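Local coordinates for protein VP2 (Primate bocaparvovirus 1, PDB 7L0Y) that self-assembles into the T=1 icosahedral capsid of human bocavirus 1, a shell of 60 copies about 26 nm in diameter, at residues A[61-66]-A[172-177]; A[489-494]-A[507-512]. One frame throughout, in Å; residues are numbered along the deposited sequence.

Contact 1. Residues A[61-66]-A[172-177]; sequences GKSQRC and IENELA
R65 and I172 make the apolar part of this contact. Methyl CG2 of I172 lies 3.5 Å from CD of R65, against the aliphatic part of the arginine. The R65 chain is extended from CG to NE, with CG anti to the backbone N (chi1 -170°), and this carries CD to the methyl. N174 crosses the same arginine at about a right angle. Its amide carbon CG is 3.8 Å from R65 CB, and the amide and guanidinium planes are 58° apart. OD1 of N174 lies at the guanidinium edge, 4.1 Å from NH1.

None of the polar approaches has the geometry of a hydrogen bond. ND2 of N174 is 3.3 Å from the carbonyl O of Q64, but the angle is poor. The S63 hydroxyl is modelled too close to this amide to be relied on. OE1 of E175 lies 3.6 Å from S63 CB, its chain bent at chi2 (68°) to bring the carboxylate there.

R65 NH2 makes a weak hydrogen bond to Y487 O of a neighbouring subunit, and helix 189-195 packs on I172. Van der Waals packing, not charge pairing, thus joins the segment leading into strand 65-69 to the loop after strand 161-169 in this parvovirus capsid protein.

Contact 2. Residues A[489-494]-A[507-512]; sequences PTYHVD and QCMPVK
Q507 opens the second segment and gives the contact its one hydrogen bond. Its carbonyl O accepts from OH of Y491 at 2.6 Å. The hydroxyl lies above the carbonyl plane, 42° out of it, with a C=O...donor angle of 129°. Seen from the tyrosine, this oxygen sits at the ring edge, in plane. One face of the ring is covered by CG2 of T490, 3.5 Å above the plane and offset toward the rim.

The Q507 side chain runs out beyond CG and crosses T490 obliquely. NE2 is 3.7 Å from T490 OG1. Both polar ends are engaged elsewhere: OE1 accepts from T503 N and S504 N, NE2 donates to G478 O and S480 OG, and T490 OG1 accepts a hydrogen bond from S480 N.

C508 follows with its backbone, CA lying 3.8 Å from Y491 OH. M509 then brings its methyl CE to 4.5 Å from Y491 CE2, a light apolar touch.

T490 and Y491 are the central pair of a type I beta turn, P489 to H492. P470 of a neighbouring subunit packs on Y491 and M509, placing this C-terminal part of the parvovirus capsid protein at a subunit interface. The contact joins two parts of the long loop between strands 446-462 and 516-517. Helix 85-94 lies beside them, with P85 against Y491 and Q89 against M509.

In the fold
Contact 1 closes before contact 2 opens along the chain. Their centres are 39 Å apart, on opposite sides of the chain's centre, and their nearest atoms are about 28 Å apart. Contact 1 joins the segment leading into strand 65-69 to the loop between strand 161-169 and helix 189-195. Contact 2 lies within the C-terminal loop between strands 446-462 and 516-517. Strand 30-42 pairs with both 161-169 and 446-462, so the strands before these loops share a neighbour. Both contacts are buried and border other subunits of the capsid. Each joins segments of the VP2 fold at a place where copies meet in the shell.

Contact 1. Residues A[61-66]-A[172-177]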
loop_
_atom_site.group_PDB
_atom_site.type_symbol
_atom_site.label_atom_id
_atom_site.label_comp_id
_atom_site.label_asym_id
_atom_site.label_seq_id
_atom_site.Cartn_x
_atom_site.Cartn_y
_atom_site.Cartn_z
ATOM N N GLY A 61 -31.561 -121.129 -10.187
ATOM C CA GLY A 61 -32.905 -120.624 -10.341
ATOM C C GLY A 61 -33.112 -119.637 -11.472
ATOM O O GLY A 61 -34.267 -119.380 -11.834
ATOM N N LYS A 62 -32.044 -119.088 -12.049
ATOM C CA LYS A 62 -32.140 -118.378 -13.320
ATOM C C LYS A 62 -30.731 -118.159 -13.850
ATOM O O LYS A 62 -29.753 -118.641 -13.277
ATOM C CB LYS A 62 -32.899 -117.052 -13.196
ATOM C CG LYS A 62 -32.206 -115.978 -12.394
ATOM C CD LYS A 62 -33.101 -114.750 -12.301
ATOM C CE LYS A 62 -33.358 -114.155 -13.676
ATOM N NZ LYS A 62 -34.245 -112.962 -13.611
ATOM N N SER A 63 -30.637 -117.428 -14.955
ATOM C CA SER A 63 -29.359 -117.167 -15.603
ATOM C C SER A 63 -28.898 -115.757 -15.257
ATOM O O SER A 63 -29.459 -114.775 -15.754
ATOM C CB SER A 63 -29.470 -117.336 -17.118
ATOM O OG SER A 63 -28.214 -117.155 -17.743
ATOM N N GLN A 64 -27.870 -115.664 -14.420
ATOM C CA GLN A 64 -27.258 -114.388 -14.095
ATOM C C GLN A 64 -25.818 -114.391 -14.564
ATOM O O GLN A 64 -25.161 -115.430 -14.639
ATOM C CB GLN A 64 -27.297 -114.074 -12.595
ATOM C CG GLN A 64 -28.660 -113.711 -12.060
ATOM C CD GLN A 64 -29.181 -112.438 -12.671
ATOM O OE1 GLN A 64 -28.421 -111.511 -12.903
ATOM N NE2 GLN A 64 -30.478 -112.386 -12.939
ATOM N N ARG A 65 -25.341 -113.200 -14.881
ATOM C CA ARG A 65 -23.943 -112.988 -15.191
ATOM C C ARG A 65 -23.504 -111.770 -14.407
ATOM O O ARG A 65 -24.089 -110.696 -14.553
ATOM C CB ARG A 65 -23.726 -112.761 -16.679
ATOM C CG ARG A 65 -22.287 -112.768 -17.101
ATOM C CD ARG A 65 -22.221 -112.357 -18.535
ATOM N NE ARG A 65 -20.878 -112.419 -19.080
ATOM C CZ ARG A 65 -20.426 -113.451 -19.767
ATOM N NH1 ARG A 65 -21.247 -114.456 -20.013
ATOM N NH2 ARG A 65 -19.186 -113.455 -20.238
ATOM N N CYS A 66 -22.503 -111.935 -13.563
ATOM C CA CYS A 66 -22.050 -110.830 -12.745
ATOM C C CYS A 66 -20.547 -110.720 -12.854
ATOM O O CYS A 66 -19.843 -111.713 -13.007
ATOM C CB CYS A 66 -22.436 -111.001 -11.279
ATOM S SG CYS A 66 -21.855 -112.547 -10.555
ATOM N N ILE A 172 -24.652 -107.768 -18.353
ATOM C CA ILE A 172 -25.546 -108.080 -19.454
ATOM C C ILE A 172 -26.676 -108.928 -18.907
ATOM O O ILE A 172 -26.535 -109.581 -17.873
ATOM C CB ILE A 172 -24.803 -108.815 -20.591
ATOM C CG1 ILE A 172 -25.648 -108.868 -21.858
ATOM C CG2 ILE A 172 -24.486 -110.222 -20.174
ATOM C CD1 ILE A 172 -24.884 -109.325 -23.055
ATOM N N GLU A 173 -27.804 -108.922 -19.604
ATOM C CA GLU A 173 -28.880 -109.840 -19.263
ATOM C C GLU A 173 -28.526 -111.198 -19.845
ATOM O O GLU A 173 -28.428 -111.355 -21.065
ATOM C CB GLU A 173 -30.204 -109.313 -19.803
ATOM C CG GLU A 173 -31.427 -110.055 -19.313
ATOM C CD GLU A 173 -32.714 -109.401 -19.778
ATOM O OE1 GLU A 173 -32.634 -108.418 -20.542
ATOM O OE2 GLU A 173 -33.805 -109.859 -19.376
ATOM N N ASN A 174 -28.338 -112.188 -18.974
ATOM C CA ASN A 174 -27.592 -113.378 -19.367
ATOM C C ASN A 174 -28.427 -114.291 -20.247
ATOM O O ASN A 174 -27.896 -114.953 -21.143
ATOM C CB ASN A 174 -27.109 -114.126 -18.127
ATOM C CG ASN A 174 -26.057 -115.167 -18.448
ATOM O OD1 ASN A 174 -25.261 -114.999 -19.368
ATOM N ND2 ASN A 174 -26.055 -116.255 -17.691
ATOM N N GLU A 175 -29.734 -114.353 -20.002
ATOM C CA GLU A 175 -30.589 -115.202 -20.822
ATOM C C GLU A 175 -30.607 -114.723 -22.266
ATOM O O GLU A 175 -30.814 -115.516 -23.191
ATOM C CB GLU A 175 -32.000 -115.228 -20.242
ATOM C CG GLU A 175 -32.951 -116.192 -20.918
ATOM C CD GLU A 175 -32.600 -117.646 -20.681
ATOM O OE1 GLU A 175 -31.803 -117.928 -19.765
ATOM O OE2 GLU A 175 -33.121 -118.510 -21.417
ATOM N N LEU A 176 -30.381 -113.427 -22.481
ATOM C CA LEU A 176 -30.348 -112.903 -23.841
ATOM C C LEU A 176 -29.112 -113.379 -24.588
ATOM O O LEU A 176 -29.077 -113.345 -25.823
ATOM C CB LEU A 176 -30.415 -111.380 -23.830
ATOM C CG LEU A 176 -31.829 -110.813 -23.866
ATOM C CD1 LEU A 176 -32.561 -111.462 -25.011
ATOM C CD2 LEU A 176 -32.559 -111.085 -22.590
ATOM N N ALA A 177 -28.088 -113.813 -23.869
ATOM C CA ALA A 177 -26.988 -114.541 -24.495
ATOM C C ALA A 177 -26.969 -115.983 -23.994
ATOM O O ALA A 177 -26.517 -116.294 -22.896
ATOM C CB ALA A 177 -25.666 -113.836 -24.222
#

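Contact 2. Residues A[489-494]-A[507-512]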
loop_
_atom_site.group_PDB
_atom_site.type_symbol
_atom_site.label_atom_id
_atom_site.label_comp_id
_atom_site.label_asym_id
_atom_site.label_seq_id
_atom_site.Cartn_x
_atom_site.Cartn_y
_atom_site.Cartn_z
ATOM N N PRO A 489 -37.986 -105.814 26.144
ATOM C CA PRO A 489 -38.828 -105.107 25.173
ATOM C C PRO A 489 -38.132 -104.916 23.833
ATOM O O PRO A 489 -36.977 -105.285 23.634
ATOM C CB PRO A 489 -39.101 -103.768 25.858
ATOM C CG PRO A 489 -37.947 -103.577 26.758
ATOM C CD PRO A 489 -37.573 -104.938 27.250
ATOM N N THR A 490 -38.860 -104.274 22.916
ATOM C CA THR A 490 -38.533 -104.373 21.498
ATOM C C THR A 490 -37.154 -103.824 21.170
ATOM O O THR A 490 -36.326 -104.530 20.605
ATOM C CB THR A 490 -39.586 -103.669 20.651
ATOM O OG1 THR A 490 -40.826 -104.370 20.755
ATOM C CG2 THR A 490 -39.156 -103.643 19.210
ATOM N N TYR A 491 -36.888 -102.565 21.466
ATOM C CA TYR A 491 -35.633 -101.972 21.029
ATOM C C TYR A 491 -34.544 -102.054 22.085
ATOM O O TYR A 491 -33.555 -101.326 22.008
ATOM C CB TYR A 491 -35.862 -100.546 20.550
ATOM C CG TYR A 491 -36.691 -100.528 19.298
ATOM C CD1 TYR A 491 -36.120 -100.805 18.071
ATOM C CD2 TYR A 491 -38.040 -100.238 19.338
ATOM C CE1 TYR A 491 -36.860 -100.785 16.930
ATOM C CE2 TYR A 491 -38.786 -100.220 18.198
ATOM C CZ TYR A 491 -38.194 -100.493 16.994
ATOM O OH TYR A 491 -38.946 -100.475 15.846
ATOM N N HIS A 492 -34.754 -102.847 23.116
ATOM C CA HIS A 492 -33.782 -103.048 24.167
ATOM C C HIS A 492 -32.846 -104.185 23.753
ATOM O O HIS A 492 -32.969 -104.762 22.672
ATOM C CB HIS A 492 -34.531 -103.336 25.463
ATOM C CG HIS A 492 -33.751 -103.047 26.703
ATOM N ND1 HIS A 492 -33.399 -101.769 27.069
ATOM C CD2 HIS A 492 -33.275 -103.862 27.671
ATOM C CE1 HIS A 492 -32.726 -101.806 28.202
ATOM N NE2 HIS A 492 -32.638 -103.064 28.590
ATOM N N VAL A 493 -31.913 -104.526 24.614
ATOM C CA VAL A 493 -30.980 -105.608 24.317
ATOM C C VAL A 493 -31.220 -106.800 25.233
ATOM O O VAL A 493 -31.603 -106.671 26.396
ATOM C CB VAL A 493 -29.513 -105.141 24.400
ATOM C CG1 VAL A 493 -29.209 -104.198 23.269
ATOM C CG2 VAL A 493 -29.255 -104.461 25.722
ATOM N N ASP A 494 -30.954 -107.974 24.683
ATOM C CA ASP A 494 -31.065 -109.267 25.336
ATOM C C ASP A 494 -30.019 -109.392 26.438
ATOM O O ASP A 494 -28.996 -108.702 26.428
ATOM C CB ASP A 494 -30.839 -110.346 24.281
ATOM C CG ASP A 494 -31.227 -111.723 24.723
ATOM O OD1 ASP A 494 -31.946 -111.876 25.717
ATOM O OD2 ASP A 494 -30.783 -112.687 24.072
ATOM N N GLN A 507 -44.680 -101.676 15.248
ATOM C CA GLN A 507 -43.512 -101.425 16.080
ATOM C C GLN A 507 -42.410 -100.748 15.285
ATOM O O GLN A 507 -41.531 -100.103 15.863
ATOM C CB GLN A 507 -43.015 -102.729 16.685
ATOM C CG GLN A 507 -43.992 -103.339 17.643
ATOM C CD GLN A 507 -43.552 -104.686 18.131
ATOM O OE1 GLN A 507 -42.737 -105.349 17.503
ATOM N NE2 GLN A 507 -44.112 -105.115 19.242
ATOM N N CYS A 508 -42.445 -100.876 13.963
ATOM C CA CYS A 508 -41.539 -100.135 13.107
ATOM C C CYS A 508 -41.952 -98.685 12.937
ATOM O O CYS A 508 -41.193 -97.911 12.349
ATOM C CB CYS A 508 -41.445 -100.818 11.750
ATOM S SG CYS A 508 -40.698 -102.445 11.800
ATOM N N MET A 509 -43.121 -98.301 13.447
ATOM C CA MET A 509 -43.606 -96.930 13.471
ATOM C C MET A 509 -43.691 -96.346 12.069
ATOM O O MET A 509 -42.901 -95.468 11.710
ATOM C CB MET A 509 -42.704 -96.080 14.356
ATOM C CG MET A 509 -42.743 -96.477 15.803
ATOM S SD MET A 509 -41.576 -95.547 16.794
ATOM C CE MET A 509 -40.046 -96.361 16.341
ATOM N N PRO A 510 -44.631 -96.805 11.249
ATOM C CA PRO A 510 -44.776 -96.241 9.908
ATOM C C PRO A 510 -45.286 -94.811 9.956
ATOM O O PRO A 510 -45.765 -94.325 10.977
ATOM C CB PRO A 510 -45.791 -97.172 9.248
ATOM C CG PRO A 510 -46.571 -97.697 10.373
ATOM C CD PRO A 510 -45.633 -97.848 11.510
ATOM N N VAL A 511 -45.156 -94.127 8.828
ATOM C CA VAL A 511 -45.676 -92.774 8.713
ATOM C C VAL A 511 -47.133 -92.833 8.278
ATOM O O VAL A 511 -47.682 -93.915 8.049
ATOM C CB VAL A 511 -44.844 -91.930 7.733
ATOM C CG1 VAL A 511 -43.438 -91.757 8.251
ATOM C CG2 VAL A 511 -44.834 -92.567 6.358
ATOM N N LYS A 512 -47.766 -91.667 8.189
ATOM C CA LYS A 512 -49.120 -91.505 7.667
ATOM C C LYS A 512 -50.156 -92.279 8.469
ATOM O O LYS A 512 -51.255 -92.545 7.983
ATOM C CB LYS A 512 -49.183 -91.937 6.208
ATOM C CG LYS A 512 -48.287 -91.152 5.329
ATOM C CD LYS A 512 -48.301 -91.721 3.952
ATOM C CE LYS A 512 -47.393 -90.927 3.072
ATOM N NZ LYS A 512 -47.394 -91.459 1.714
#